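PDB 4P5A: thymidylate synthase ThyX, which probably catalyses the FAD-dependent reductive methylation of dUMP or UMP at the uracil ring, using methylenetetrahydrofolate as the one-carbon donor. Local coordinates for residues B[179-183]-B[184-188]; B[218-221]-B[222-226]; B[22-25]-B[26-30]; B[54-58]-B[59-63]. All blocks are in the same frame, centred on the assembly; numbering follows the deposited sequence.

Contact 1 of 4, residues B[179-183]-B[184-188]; sequences ATCNA and RALMH. With FAD (flavin-adenine dinucleotide), chain L.
With chi1 at 60°, N182 wedges CG between its own backbone N and carbonyl carbon, and from there its amide works in two directions: OD1 accepts from the backbone of A185, while ND2 faces the adenine of FAD. The bond from A185 N to N182 OD1 is 2.9 Å long and fairly straight, though the donor is tilted out of the amide carbonyl plane. N182 ND2 donates to FAD N1A at 2.9 Å, practically in line at 178°. Asparagine suits the position because one short, flat group offers both an acceptor and a donor, and each bond fixes the flip of the amide for the other. This is the N-cap of helix 183-193, where strand 174-181 of the antiparallel sheet hands over to the helix; L186 N to N182 O and M187 N to A183 O begin the regular backbone pattern. With an alanine here, A185 N would probably lose its capping acceptor and adenine N1A its donor, setting the base freer to shift. R184, extended from CG to NE, spans the distance to the diphosphate, where NH1 donates to FAD O2P at 2.8 Å and NH2 to FAD O1P at 3.1 Å. FAD O3B sits over one face of this guanidinium, and E66 and the terminal carboxylate of P239 add salt bridges. Turned from the cofactor, C181 SG packs on L186 CB at 3.8 Å.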
loop_
_atom_site.group_PDB
_atom_site.type_symbol
_atom_site.label_atom_id
_atom_site.label_comp_id
_atom_site.label_asym_id
_atom_site.label_seq_id
_atom_site.Cartn_x
_atom_site.Cartn_y
_atom_site.Cartn_z
ATOM N N ALA B 179 -14.526 -8.388 -3.562
ATOM C CA ALA B 179 -13.019 -8.371 -3.534
ATOM C C ALA B 179 -12.624 -7.869 -4.934
ATOM O O ALA B 179 -13.021 -8.474 -5.994
ATOM C CB ALA B 179 -12.442 -9.788 -3.312
ATOM N N THR B 180 -11.950 -6.716 -4.951
ATOM C CA THR B 180 -11.550 -6.059 -6.205
ATOM C C THR B 180 -9.998 -6.021 -6.304
ATOM O O THR B 180 -9.318 -5.730 -5.332
ATOM C CB THR B 180 -12.179 -4.582 -6.290
ATOM O OG1 THR B 180 -13.630 -4.715 -6.409
ATOM C CG2 THR B 180 -11.661 -3.829 -7.522
ATOM N N CYS B 181 -9.465 -6.332 -7.497
ATOM C CA CYS B 181 -7.980 -6.418 -7.656
ATOM C C CYS B 181 -7.703 -5.933 -9.058
ATOM O O CYS B 181 -8.624 -5.879 -9.891
ATOM C CB CYS B 181 -7.434 -7.914 -7.552
ATOM S SG CYS B 181 -8.291 -9.000 -8.607
ATOM N N ASN B 182 -6.488 -5.473 -9.262
ATOM C CA ASN B 182 -5.978 -5.367 -10.634
ATOM C C ASN B 182 -5.234 -6.687 -10.968
ATOM O O ASN B 182 -5.011 -7.545 -10.078
ATOM C CB ASN B 182 -5.120 -4.125 -10.844
ATOM C CG ASN B 182 -3.885 -4.104 -9.933
ATOM O OD1 ASN B 182 -3.126 -5.089 -9.905
ATOM N ND2 ASN B 182 -3.682 -2.990 -9.138
ATOM N N ALA B 183 -4.840 -6.840 -12.246
ATOM C CA ALA B 183 -4.288 -8.143 -12.626
ATOM C C ALA B 183 -2.932 -8.421 -11.949
ATOM O O ALA B 183 -2.587 -9.588 -11.697
ATOM C CB ALA B 183 -4.047 -8.149 -14.173
ATOM N N ARG B 184 -2.141 -7.374 -11.620
ATOM C CA ARG B 184 -0.850 -7.586 -10.931
ATOM C C ARG B 184 -1.137 -8.140 -9.530
ATOM O O ARG B 184 -0.463 -9.119 -9.089
ATOM C CB ARG B 184 -0.071 -6.263 -10.903
ATOM C CG ARG B 184 1.435 -6.609 -10.558
ATOM C CD ARG B 184 2.128 -5.291 -10.136
ATOM N NE ARG B 184 3.577 -5.578 -10.091
ATOM C CZ ARG B 184 4.464 -4.583 -9.826
ATOM N NH1 ARG B 184 5.814 -4.874 -9.860
ATOM N NH2 ARG B 184 4.028 -3.339 -9.560
ATOM N N ALA B 185 -2.099 -7.566 -8.845
ATOM C CA ALA B 185 -2.449 -8.023 -7.497
ATOM C C ALA B 185 -3.047 -9.423 -7.586
ATOM O O ALA B 185 -2.805 -10.219 -6.701
ATOM C CB ALA B 185 -3.468 -7.050 -6.896
ATOM N N LEU B 186 -3.848 -9.714 -8.595
ATOM C CA LEU B 186 -4.396 -11.053 -8.769
ATOM C C LEU B 186 -3.231 -12.036 -9.011
ATOM O O LEU B 186 -3.268 -13.121 -8.367
ATOM C CB LEU B 186 -5.396 -11.111 -9.976
ATOM C CG LEU B 186 -6.025 -12.519 -10.147
ATOM C CD1 LEU B 186 -6.789 -13.000 -8.897
ATOM C CD2 LEU B 186 -6.963 -12.395 -11.326
ATOM N N MET B 187 -2.262 -11.694 -9.851
ATOM C CA MET B 187 -1.140 -12.651 -10.083
ATOM C C MET B 187 -0.359 -12.895 -8.804
ATOM O O MET B 187 0.063 -14.056 -8.556
ATOM C CB MET B 187 -0.210 -12.125 -11.261
ATOM C CG MET B 187 -0.898 -12.412 -12.600
ATOM S SD MET B 187 0.227 -11.907 -13.913
ATOM C CE MET B 187 0.034 -10.066 -13.981
ATOM N N HIS B 188 -0.178 -11.867 -7.998
ATOM C CA HIS B 188 0.610 -12.093 -6.728
ATOM C C HIS B 188 -0.194 -13.001 -5.813
ATOM O O HIS B 188 0.360 -13.945 -5.197
ATOM C CB HIS B 188 0.891 -10.727 -6.110
ATOM C CG HIS B 188 1.805 -10.806 -4.920
ATOM N ND1 HIS B 188 3.164 -10.620 -5.024
ATOM C CD2 HIS B 188 1.541 -11.078 -3.622
ATOM C CE1 HIS B 188 3.712 -10.749 -3.826
ATOM N NE2 HIS B 188 2.762 -11.109 -2.970
HETATM P PA FAD L . 6.522 -0.998 -5.008
HETATM O O1A FAD L . 7.301 -0.888 -3.856
HETATM O O2A FAD L . 5.710 0.176 -5.359
HETATM O O5B FAD L . 5.499 -2.205 -4.702
HETATM C C5B FAD L . 5.996 -3.344 -4.194
HETATM C C4B FAD L . 5.109 -4.588 -4.638
HETATM O O4B FAD L . 3.895 -4.287 -3.896
HETATM C C3B FAD L . 4.686 -4.644 -6.100
HETATM O O3B FAD L . 5.724 -5.423 -6.702
HETATM C C2B FAD L . 3.382 -5.402 -6.054
HETATM O O2B FAD L . 3.587 -6.832 -5.781
HETATM C C1B FAD L . 2.784 -4.713 -4.827
HETATM N N9A FAD L . 1.965 -3.510 -5.137
HETATM C C8A FAD L . 2.109 -2.262 -4.591
HETATM N N7A FAD L . 1.062 -1.495 -5.041
HETATM C C5A FAD L . 0.286 -2.246 -5.876
HETATM C C6A FAD L . -0.853 -1.957 -6.607
HETATM N N6A FAD L . -1.472 -0.775 -6.541
HETATM N N1A FAD L . -1.411 -2.966 -7.348
HETATM C C2A FAD L . -0.858 -4.180 -7.354
HETATM N N3A FAD L . 0.266 -4.489 -6.622
HETATM C C4A FAD L . 0.869 -3.522 -5.903
HETATM N N1 FAD L . 8.344 2.966 -14.560
HETATM C C2 FAD L . 7.734 3.666 -15.491
HETATM O O2 FAD L . 6.772 4.401 -15.207
HETATM N N3 FAD L . 8.117 3.561 -16.838
HETATM C C4 FAD L . 9.117 2.712 -17.236
HETATM O O4 FAD L . 9.420 2.630 -18.455
HETATM C C4X FAD L . 9.794 1.945 -16.247
HETATM N N5 FAD L . 10.791 1.083 -16.600
HETATM C C5X FAD L . 11.544 0.485 -15.579
HETATM C C6 FAD L . 12.729 -0.280 -15.888
HETATM C C7 FAD L . 13.455 -0.822 -14.802
HETATM C C7M FAD L . 14.718 -1.668 -15.219
HETATM C C8 FAD L . 13.109 -0.641 -13.450
HETATM C C8M FAD L . 13.822 -1.242 -12.206
HETATM C C9 FAD L . 11.965 0.116 -13.176
HETATM C C9A FAD L . 11.197 0.634 -14.216
HETATM N N10 FAD L . 10.075 1.455 -13.890
HETATM C C10 FAD L . 9.417 2.083 -14.896
HETATM C "C1'" FAD L . 9.587 1.608 -12.495
HETATM C "C2'" FAD L . 8.709 0.317 -12.180
HETATM O "O2'" FAD L . 7.519 0.216 -13.014
HETATM C "C3'" FAD L . 8.227 0.382 -10.735
HETATM O "O3'" FAD L . 7.537 1.613 -10.528
HETATM C "C4'" FAD L . 9.406 0.303 -9.724
HETATM O "O4'" FAD L . 10.297 -0.707 -10.142
HETATM C "C5'" FAD L . 8.907 -0.062 -8.341
HETATM O "O5'" FAD L . 8.507 -1.489 -8.409
HETATM P P FAD L . 7.172 -1.974 -7.655
HETATM O O1P FAD L . 5.972 -1.317 -8.173
HETATM O O2P FAD L . 7.199 -3.469 -7.913
HETATM O O3P FAD L . 7.475 -1.594 -6.143
#

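Contact 2 of 4, residues B[218-221]-B[222-226]; sequences TAWA and KLMPV
A Met-aromatic contact marks the end of helix 207-223, where M224 leaves helical geometry and serves as N-cap position for helix 225-233. M224 SD lies at the edge of the W220 indole, near the ring plane, and takes a weak hydrogen bond from W220 NE1 at 3.4 Å. With CG anti to the carbonyl carbon (chi1 -65°), the M224 chain runs along the indole edge, and its CB lies 3.6 Å from W220 NE1. Behind these side chains, M224 N donates to W220 O at 2.8 Å, closing the last full turn. Tryptophan suits this seam because its wide ring reaches A183, L186 and M187 of helix 183-193 as well; a valine in its place would probably leave the M224 sulfur without its N-H partner and open a gap against that helix. P225, lacking an N-H, fits the start of the new helix, with CB 3.4 Å from A221 O. On the solvent side the extended K222 runs alongside T218, whose OG1 bonds E214 O, and K222 NZ comes within 4.1 Å of T218 CG2.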
loop_
_atom_site.group_PDB
_atom_site.type_symbol
_atom_site.label_atom_id
_atom_site.label_comp_id
_atom_site.label_asym_id
_atom_site.label_seq_id
_atom_site.Cartn_x
_atom_site.Cartn_y
_atom_site.Cartn_z
ATOM N N THR B 218 -9.728 -18.775 -13.421
ATOM C CA THR B 218 -10.533 -19.207 -14.590
ATOM C C THR B 218 -11.295 -18.017 -15.188
ATOM O O THR B 218 -11.274 -17.812 -16.446
ATOM C CB THR B 218 -11.535 -20.283 -14.135
ATOM O OG1 THR B 218 -10.802 -21.468 -13.782
ATOM C CG2 THR B 218 -12.551 -20.579 -15.356
ATOM N N ALA B 219 -11.859 -17.175 -14.336
ATOM C CA ALA B 219 -12.518 -15.953 -14.840
ATOM C C ALA B 219 -11.523 -14.995 -15.491
ATOM O O ALA B 219 -11.722 -14.447 -16.558
ATOM C CB ALA B 219 -13.331 -15.217 -13.725
ATOM N N TRP B 220 -10.411 -14.731 -14.817
ATOM C CA TRP B 220 -9.425 -13.787 -15.310
ATOM C C TRP B 220 -8.832 -14.281 -16.668
ATOM O O TRP B 220 -8.546 -13.495 -17.554
ATOM C CB TRP B 220 -8.301 -13.692 -14.285
ATOM C CG TRP B 220 -7.056 -12.923 -14.723
ATOM C CD1 TRP B 220 -6.985 -11.651 -15.240
ATOM C CD2 TRP B 220 -5.721 -13.427 -14.705
ATOM N NE1 TRP B 220 -5.663 -11.322 -15.446
ATOM C CE2 TRP B 220 -4.864 -12.378 -15.145
ATOM C CE3 TRP B 220 -5.132 -14.644 -14.277
ATOM C CZ2 TRP B 220 -3.481 -12.549 -15.265
ATOM C CZ3 TRP B 220 -3.807 -14.782 -14.359
ATOM C CH2 TRP B 220 -2.972 -13.747 -14.845
ATOM N N ALA B 221 -8.719 -15.595 -16.837
ATOM C CA ALA B 221 -8.066 -16.137 -18.098
ATOM C C ALA B 221 -8.918 -15.814 -19.303
ATOM O O ALA B 221 -8.375 -15.632 -20.424
ATOM C CB ALA B 221 -7.887 -17.625 -17.954
ATOM N N LYS B 222 -10.219 -15.644 -19.079
ATOM C CA LYS B 222 -11.115 -15.202 -20.180
ATOM C C LYS B 222 -10.977 -13.763 -20.469
ATOM O O LYS B 222 -11.123 -13.371 -21.646
ATOM C CB LYS B 222 -12.606 -15.529 -19.832
ATOM C CG LYS B 222 -12.855 -16.923 -19.791
ATOM C CD LYS B 222 -14.258 -17.179 -19.080
ATOM C CE LYS B 222 -14.296 -18.667 -18.662
ATOM N NZ LYS B 222 -15.519 -19.118 -17.846
ATOM N N LEU B 223 -10.691 -12.921 -19.455
ATOM C CA LEU B 223 -10.553 -11.508 -19.747
ATOM C C LEU B 223 -9.171 -11.147 -20.296
ATOM O O LEU B 223 -9.045 -10.200 -21.083
ATOM C CB LEU B 223 -10.677 -10.708 -18.407
ATOM C CG LEU B 223 -11.987 -10.998 -17.706
ATOM C CD1 LEU B 223 -11.948 -10.174 -16.313
ATOM C CD2 LEU B 223 -13.065 -10.352 -18.501
ATOM N N MET B 224 -8.119 -11.877 -19.838
ATOM C CA MET B 224 -6.765 -11.503 -20.213
ATOM C C MET B 224 -5.993 -12.748 -20.566
ATOM O O MET B 224 -5.054 -13.140 -19.884
ATOM C CB MET B 224 -6.091 -10.824 -18.991
ATOM C CG MET B 224 -6.854 -9.426 -18.647
ATOM S SD MET B 224 -5.993 -8.517 -17.282
ATOM C CE MET B 224 -4.408 -7.968 -17.956
ATOM N N PRO B 225 -6.375 -13.366 -21.659
ATOM C CA PRO B 225 -5.756 -14.666 -21.988
ATOM C C PRO B 225 -4.280 -14.614 -22.297
ATOM O O PRO B 225 -3.579 -15.605 -21.889
ATOM C CB PRO B 225 -6.565 -15.150 -23.225
ATOM C CG PRO B 225 -7.096 -13.852 -23.873
ATOM C CD PRO B 225 -7.362 -12.914 -22.659
ATOM N N VAL B 226 -3.764 -13.554 -22.899
ATOM C CA VAL B 226 -2.329 -13.587 -23.227
ATOM C C VAL B 226 -1.533 -13.420 -21.908
ATOM O O VAL B 226 -0.472 -14.042 -21.738
ATOM C CB VAL B 226 -2.022 -12.394 -24.188
ATOM C CG1 VAL B 226 -0.493 -12.233 -24.471
ATOM C CG2 VAL B 226 -2.852 -12.562 -25.515
#

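Contact 3 of 4, residues B[22-25]-B[26-30]; sequences SDLA and VVKAA
K28 N donates to L24 O at 2.9 Å and A29 N to A25 O at 3.2 Å, the i to i+4 bonds of helix 23-30, whereas the bonds that V26 N and V27 N make to D23 O in the first turn are weak. S22 is the N-cap: its OG accepts from A25 N at 3.1 Å, giving a first-turn amide, which otherwise has a weak bond to S22 O, a side-chain acceptor. Serine fits because its hydroxyl is short enough to fold back onto the turn. On the exposed side, L24 and K28 cross at an angle, with L24 CG 3.8 Å from K28 CD; K28 CG, anti to the carbonyl carbon (chi1 -74°), and CD lie against the leucine, and beyond CD the chain bends and leads the amine away. The inward side is made for packing: V26 is branched and apolar where it meets M224, F65 and L56, and its CG2 comes to 3.7 Å from D23 O. D23 points its carboxylate to the start of helix 225-233, where OD1 accepts from V226 N and OD2 hydrogen-bonds T227 OG1. A29 is small where Y178 of the second subunit packs on it, and its CB lies 3.5 Å from A25 O.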
loop_
_atom_site.group_PDB
_atom_site.type_symbol
_atom_site.label_atom_id
_atom_site.label_comp_id
_atom_site.label_asym_id
_atom_site.label_seq_id
_atom_site.Cartn_x
_atom_site.Cartn_y
_atom_site.Cartn_z
ATOM N N SER B 22 -8.184 -6.083 -19.774
ATOM C CA SER B 22 -7.898 -6.772 -21.059
ATOM C C SER B 22 -6.397 -6.728 -21.276
ATOM O O SER B 22 -5.689 -5.916 -20.672
ATOM C CB SER B 22 -8.588 -5.984 -22.195
ATOM O OG SER B 22 -7.974 -4.687 -22.346
ATOM N N ASP B 23 -5.896 -7.591 -22.193
ATOM C CA ASP B 23 -4.508 -7.494 -22.480
ATOM C C ASP B 23 -4.110 -6.213 -23.135
ATOM O O ASP B 23 -3.043 -5.688 -22.906
ATOM C CB ASP B 23 -4.139 -8.672 -23.436
ATOM C CG ASP B 23 -4.309 -10.109 -22.757
ATOM O OD1 ASP B 23 -4.927 -11.023 -23.379
ATOM O OD2 ASP B 23 -3.842 -10.325 -21.581
ATOM N N LEU B 24 -5.009 -5.672 -23.963
ATOM C CA LEU B 24 -4.731 -4.389 -24.583
ATOM C C LEU B 24 -4.488 -3.281 -23.559
ATOM O O LEU B 24 -3.658 -2.407 -23.804
ATOM C CB LEU B 24 -5.912 -4.025 -25.462
ATOM C CG LEU B 24 -5.789 -2.578 -25.932
ATOM C CD1 LEU B 24 -4.758 -2.373 -27.098
ATOM C CD2 LEU B 24 -7.204 -1.970 -26.224
ATOM N N ALA B 25 -5.165 -3.348 -22.424
ATOM C CA ALA B 25 -4.959 -2.289 -21.395
ATOM C C ALA B 25 -3.513 -2.298 -20.878
ATOM O O ALA B 25 -2.968 -1.252 -20.472
ATOM C CB ALA B 25 -6.005 -2.530 -20.189
ATOM N N VAL B 26 -2.897 -3.481 -20.854
ATOM C CA VAL B 26 -1.486 -3.554 -20.416
ATOM C C VAL B 26 -0.551 -2.952 -21.416
ATOM O O VAL B 26 0.371 -2.266 -21.050
ATOM C CB VAL B 26 -1.088 -5.023 -20.260
ATOM C CG1 VAL B 26 0.427 -5.197 -19.700
ATOM C CG2 VAL B 26 -2.043 -5.697 -19.343
ATOM N N VAL B 27 -0.743 -3.321 -22.721
ATOM C CA VAL B 27 0.086 -2.861 -23.806
ATOM C C VAL B 27 0.017 -1.318 -23.879
ATOM O O VAL B 27 1.063 -0.665 -24.046
ATOM C CB VAL B 27 -0.498 -3.447 -25.155
ATOM C CG1 VAL B 27 0.211 -2.755 -26.372
ATOM C CG2 VAL B 27 -0.320 -5.036 -25.129
ATOM N N LYS B 28 -1.198 -0.806 -23.740
ATOM C CA LYS B 28 -1.377 0.712 -23.846
ATOM C C LYS B 28 -0.608 1.373 -22.721
ATOM O O LYS B 28 0.031 2.391 -22.965
ATOM C CB LYS B 28 -2.840 1.103 -23.789
ATOM C CG LYS B 28 -3.590 0.771 -25.134
ATOM C CD LYS B 28 -5.077 1.075 -24.987
ATOM C CE LYS B 28 -5.522 2.360 -25.730
ATOM N NZ LYS B 28 -6.923 2.865 -25.327
ATOM N N ALA B 29 -0.747 0.851 -21.488
ATOM C CA ALA B 29 -0.054 1.454 -20.301
ATOM C C ALA B 29 1.425 1.334 -20.484
ATOM O O ALA B 29 2.180 2.285 -20.331
ATOM C CB ALA B 29 -0.469 0.744 -19.029
ATOM N N ALA B 30 1.900 0.173 -20.977
ATOM C CA ALA B 30 3.323 -0.013 -21.166
ATOM C C ALA B 30 3.969 0.888 -22.249
ATOM O O ALA B 30 5.141 1.339 -22.064
ATOM C CB ALA B 30 3.666 -1.488 -21.555
#

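Contact 4 of 4, residues B[54-58]-B[59-63]; sequences RYLMR and SRHGS. With FAD (flavin-adenine dinucleotide), chain L.
Y55 O is gripped twice by S59, whose OG and N both donate to it at 3.0 Å, arriving from opposite faces of the carbonyl plane. The same OG lies over one face of the Y55 ring, 3.4 Å from CE1, so serine's short hydroxyl both ties down the last turn and meets the aromatic ring; Y55 OH bonds G122 O of the third subunit. At L56 the carbonyl receives H61 N at 2.8 Å, in its plane, while L56 CD2 touches H61 CD2 at 3.5 Å, meeting the imidazole obliquely. M57 O accepts a weak bond from R60 N. The H61 N to L56 O and R60 N to M57 O bonds, with R60 at positive phi (48°), make the Schellman motif that ends the helix. R58 follows, its NH1 at the edge of the Y55 ring. Beyond the cap, H61 centres an inverse gamma turn, and its CG, trans to the backbone N (chi1 -178°), carries the ring to FAD: the flavin N5 stands over one face and O2' meets CE1 in the ring plane at 3.2 Å. A flat ring suits the place, offering a face to the flavin and an edge to the ribityl O2'. The cap closes helix 48-58 before the loop to strand 69-77, with L56 packed on helix 23-30 and M57 on helix 225-233.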
loop_
_atom_site.group_PDB
_atom_site.type_symbol
_atom_site.label_atom_id
_atom_site.label_comp_id
_atom_site.label_asym_id
_atom_site.label_seq_id
_atom_site.Cartn_x
_atom_site.Cartn_y
_atom_site.Cartn_z
ATOM N N ARG B 54 5.072 -10.913 -22.782
ATOM C CA ARG B 54 6.126 -11.885 -22.323
ATOM C C ARG B 54 7.368 -11.175 -21.869
ATOM O O ARG B 54 7.905 -11.548 -20.817
ATOM C CB ARG B 54 6.392 -12.932 -23.385
ATOM C CG ARG B 54 5.185 -13.893 -23.616
ATOM C CD ARG B 54 5.489 -14.840 -24.838
ATOM N NE ARG B 54 6.794 -15.566 -24.775
ATOM C CZ ARG B 54 7.023 -16.714 -24.109
ATOM N NH1 ARG B 54 8.245 -17.325 -24.211
ATOM N NH2 ARG B 54 6.045 -17.296 -23.385
ATOM N N TYR B 55 7.754 -10.116 -22.540
ATOM C CA TYR B 55 8.877 -9.308 -22.164
ATOM C C TYR B 55 8.623 -8.667 -20.794
ATOM O O TYR B 55 9.472 -8.734 -19.872
ATOM C CB TYR B 55 9.155 -8.218 -23.204
ATOM C CG TYR B 55 10.120 -7.167 -22.679
ATOM C CD1 TYR B 55 11.512 -7.413 -22.587
ATOM C CD2 TYR B 55 9.641 -5.939 -22.251
ATOM C CE1 TYR B 55 12.392 -6.391 -22.047
ATOM C CE2 TYR B 55 10.476 -4.940 -21.721
ATOM C CZ TYR B 55 11.844 -5.164 -21.611
ATOM O OH TYR B 55 12.614 -4.130 -21.065
ATOM N N LEU B 56 7.434 -8.087 -20.611
ATOM C CA LEU B 56 7.232 -7.485 -19.278
ATOM C C LEU B 56 7.226 -8.526 -18.206
ATOM O O LEU B 56 7.666 -8.223 -17.075
ATOM C CB LEU B 56 5.837 -6.769 -19.194
ATOM C CG LEU B 56 5.677 -5.654 -20.240
ATOM C CD1 LEU B 56 4.219 -5.278 -20.426
ATOM C CD2 LEU B 56 6.527 -4.410 -19.926
ATOM N N MET B 57 6.687 -9.720 -18.474
ATOM C CA MET B 57 6.507 -10.760 -17.433
ATOM C C MET B 57 7.861 -11.200 -17.049
ATOM O O MET B 57 8.135 -11.377 -15.845
ATOM C CB MET B 57 5.682 -11.944 -18.003
ATOM C CG MET B 57 5.112 -13.089 -17.087
ATOM S SD MET B 57 4.055 -12.455 -15.791
ATOM C CE MET B 57 2.568 -11.987 -16.811
ATOM N N ARG B 58 8.767 -11.384 -18.017
ATOM C CA ARG B 58 10.065 -11.953 -17.620
ATOM C C ARG B 58 11.046 -10.938 -17.040
ATOM O O ARG B 58 11.936 -11.316 -16.266
ATOM C CB ARG B 58 10.634 -12.826 -18.719
ATOM C CG ARG B 58 11.412 -12.076 -19.698
ATOM C CD ARG B 58 11.938 -13.022 -20.851
ATOM N NE ARG B 58 12.663 -12.154 -21.773
ATOM C CZ ARG B 58 12.191 -11.667 -22.928
ATOM N NH1 ARG B 58 12.974 -10.848 -23.633
ATOM N NH2 ARG B 58 10.974 -12.020 -23.405
ATOM N N SER B 59 10.806 -9.671 -17.336
ATOM C CA SER B 59 11.566 -8.557 -16.845
ATOM C C SER B 59 10.947 -8.030 -15.518
ATOM O O SER B 59 11.487 -7.078 -14.961
ATOM C CB SER B 59 11.555 -7.393 -17.828
ATOM O OG SER B 59 12.161 -7.831 -19.017
ATOM N N ARG B 60 9.911 -8.697 -15.013
ATOM C CA ARG B 60 9.176 -8.247 -13.778
ATOM C C ARG B 60 8.832 -6.765 -13.886
ATOM O O ARG B 60 8.920 -5.981 -12.865
ATOM C CB ARG B 60 10.032 -8.470 -12.513
ATOM C CG ARG B 60 10.319 -9.932 -12.260
ATOM C CD ARG B 60 10.926 -10.082 -10.817
ATOM N NE ARG B 60 12.163 -9.281 -10.779
ATOM C CZ ARG B 60 12.906 -9.225 -9.659
ATOM N NH1 ARG B 60 14.032 -8.499 -9.642
ATOM N NH2 ARG B 60 12.425 -9.857 -8.575
ATOM N N HIS B 61 8.423 -6.338 -15.092
ATOM C CA HIS B 61 7.923 -4.961 -15.218
ATOM C C HIS B 61 6.399 -5.108 -15.016
ATOM O O HIS B 61 5.589 -5.180 -15.967
ATOM C CB HIS B 61 8.418 -4.237 -16.531
ATOM C CG HIS B 61 7.968 -2.784 -16.679
ATOM N ND1 HIS B 61 7.721 -1.948 -15.590
ATOM C CD2 HIS B 61 7.839 -1.982 -17.779
ATOM C CE1 HIS B 61 7.374 -0.735 -16.014
ATOM N NE2 HIS B 61 7.433 -0.722 -17.341
ATOM N N GLY B 62 5.986 -5.189 -13.741
ATOM C CA GLY B 62 4.603 -5.456 -13.341
ATOM C C GLY B 62 3.653 -4.284 -13.350
ATOM O O GLY B 62 2.471 -4.478 -13.402
ATOM N N SER B 63 4.185 -3.062 -13.262
ATOM C CA SER B 63 3.390 -1.887 -13.135
ATOM C C SER B 63 2.308 -1.743 -14.236
ATOM O O SER B 63 1.156 -1.411 -13.974
ATOM C CB SER B 63 4.381 -0.706 -13.154
ATOM O OG SER B 63 3.577 0.311 -12.896
HETATM P PA FAD L . 6.522 -0.998 -5.008
HETATM O O1A FAD L . 7.301 -0.888 -3.856
HETATM O O2A FAD L . 5.710 0.176 -5.359
HETATM O O5B FAD L . 5.499 -2.205 -4.702
HETATM C C5B FAD L . 5.996 -3.344 -4.194
HETATM C C4B FAD L . 5.109 -4.588 -4.638
HETATM O O4B FAD L . 3.895 -4.287 -3.896
HETATM C C3B FAD L . 4.686 -4.644 -6.100
HETATM O O3B FAD L . 5.724 -5.423 -6.702
HETATM C C2B FAD L . 3.382 -5.402 -6.054
HETATM O O2B FAD L . 3.587 -6.832 -5.781
HETATM C C1B FAD L . 2.784 -4.713 -4.827
HETATM N N9A FAD L . 1.965 -3.510 -5.137
HETATM C C8A FAD L . 2.109 -2.262 -4.591
HETATM N N7A FAD L . 1.062 -1.495 -5.041
HETATM C C5A FAD L . 0.286 -2.246 -5.876
HETATM C C6A FAD L . -0.853 -1.957 -6.607
HETATM N N6A FAD L . -1.472 -0.775 -6.541
HETATM N N1A FAD L . -1.411 -2.966 -7.348
HETATM C C2A FAD L . -0.858 -4.180 -7.354
HETATM N N3A FAD L . 0.266 -4.489 -6.622
HETATM C C4A FAD L . 0.869 -3.522 -5.903
HETATM N N1 FAD L . 8.344 2.966 -14.560
HETATM C C2 FAD L . 7.734 3.666 -15.491
HETATM O O2 FAD L . 6.772 4.401 -15.207
HETATM N N3 FAD L . 8.117 3.561 -16.838
HETATM C C4 FAD L . 9.117 2.712 -17.236
HETATM O O4 FAD L . 9.420 2.630 -18.455
HETATM C C4X FAD L . 9.794 1.945 -16.247
HETATM N N5 FAD L . 10.791 1.083 -16.600
HETATM C C5X FAD L . 11.544 0.485 -15.579
HETATM C C6 FAD L . 12.729 -0.280 -15.888
HETATM C C7 FAD L . 13.455 -0.822 -14.802
HETATM C C7M FAD L . 14.718 -1.668 -15.219
HETATM C C8 FAD L . 13.109 -0.641 -13.450
HETATM C C8M FAD L . 13.822 -1.242 -12.206
HETATM C C9 FAD L . 11.965 0.116 -13.176
HETATM C C9A FAD L . 11.197 0.634 -14.216
HETATM N N10 FAD L . 10.075 1.455 -13.890
HETATM C C10 FAD L . 9.417 2.083 -14.896
HETATM C "C1'" FAD L . 9.587 1.608 -12.495
HETATM C "C2'" FAD L . 8.709 0.317 -12.180
HETATM O "O2'" FAD L . 7.519 0.216 -13.014
HETATM C "C3'" FAD L . 8.227 0.382 -10.735
HETATM O "O3'" FAD L . 7.537 1.613 -10.528
HETATM C "C4'" FAD L . 9.406 0.303 -9.724
HETATM O "O4'" FAD L . 10.297 -0.707 -10.142
HETATM C "C5'" FAD L . 8.907 -0.062 -8.341
HETATM O "O5'" FAD L . 8.507 -1.489 -8.409
HETATM P P FAD L . 7.172 -1.974 -7.655
HETATM O O1P FAD L . 5.972 -1.317 -8.173
HETATM O O2P FAD L . 7.199 -3.469 -7.913
HETATM O O3P FAD L . 7.475 -1.594 -6.143
#

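Along the chain the order is contact 3, contact 4, contact 1, contact 2, each closed before the next opens, and all lie on one side of the chain's centre. Contacts 1 and 2 have centres about 12 Å apart and meet directly, M187 CG lying 3.3 Å from W220 CH2 between helices 183-193 and 207-223. Contact 3 also lies about 12 Å from contact 4, centre to centre, on the successive helices 23-30 and 48-58. Contacts 1 and 4, about 15 Å apart, touch the same FAD, contact 1 at the adenine and diphosphate, contact 4 at the flavin and its ribityl chain. The start of helix 183-193 and the end of helix 48-58 thus line one cofactor site, with contacts 2 and 3 packed behind them, and other subunits of the tetramer complete it.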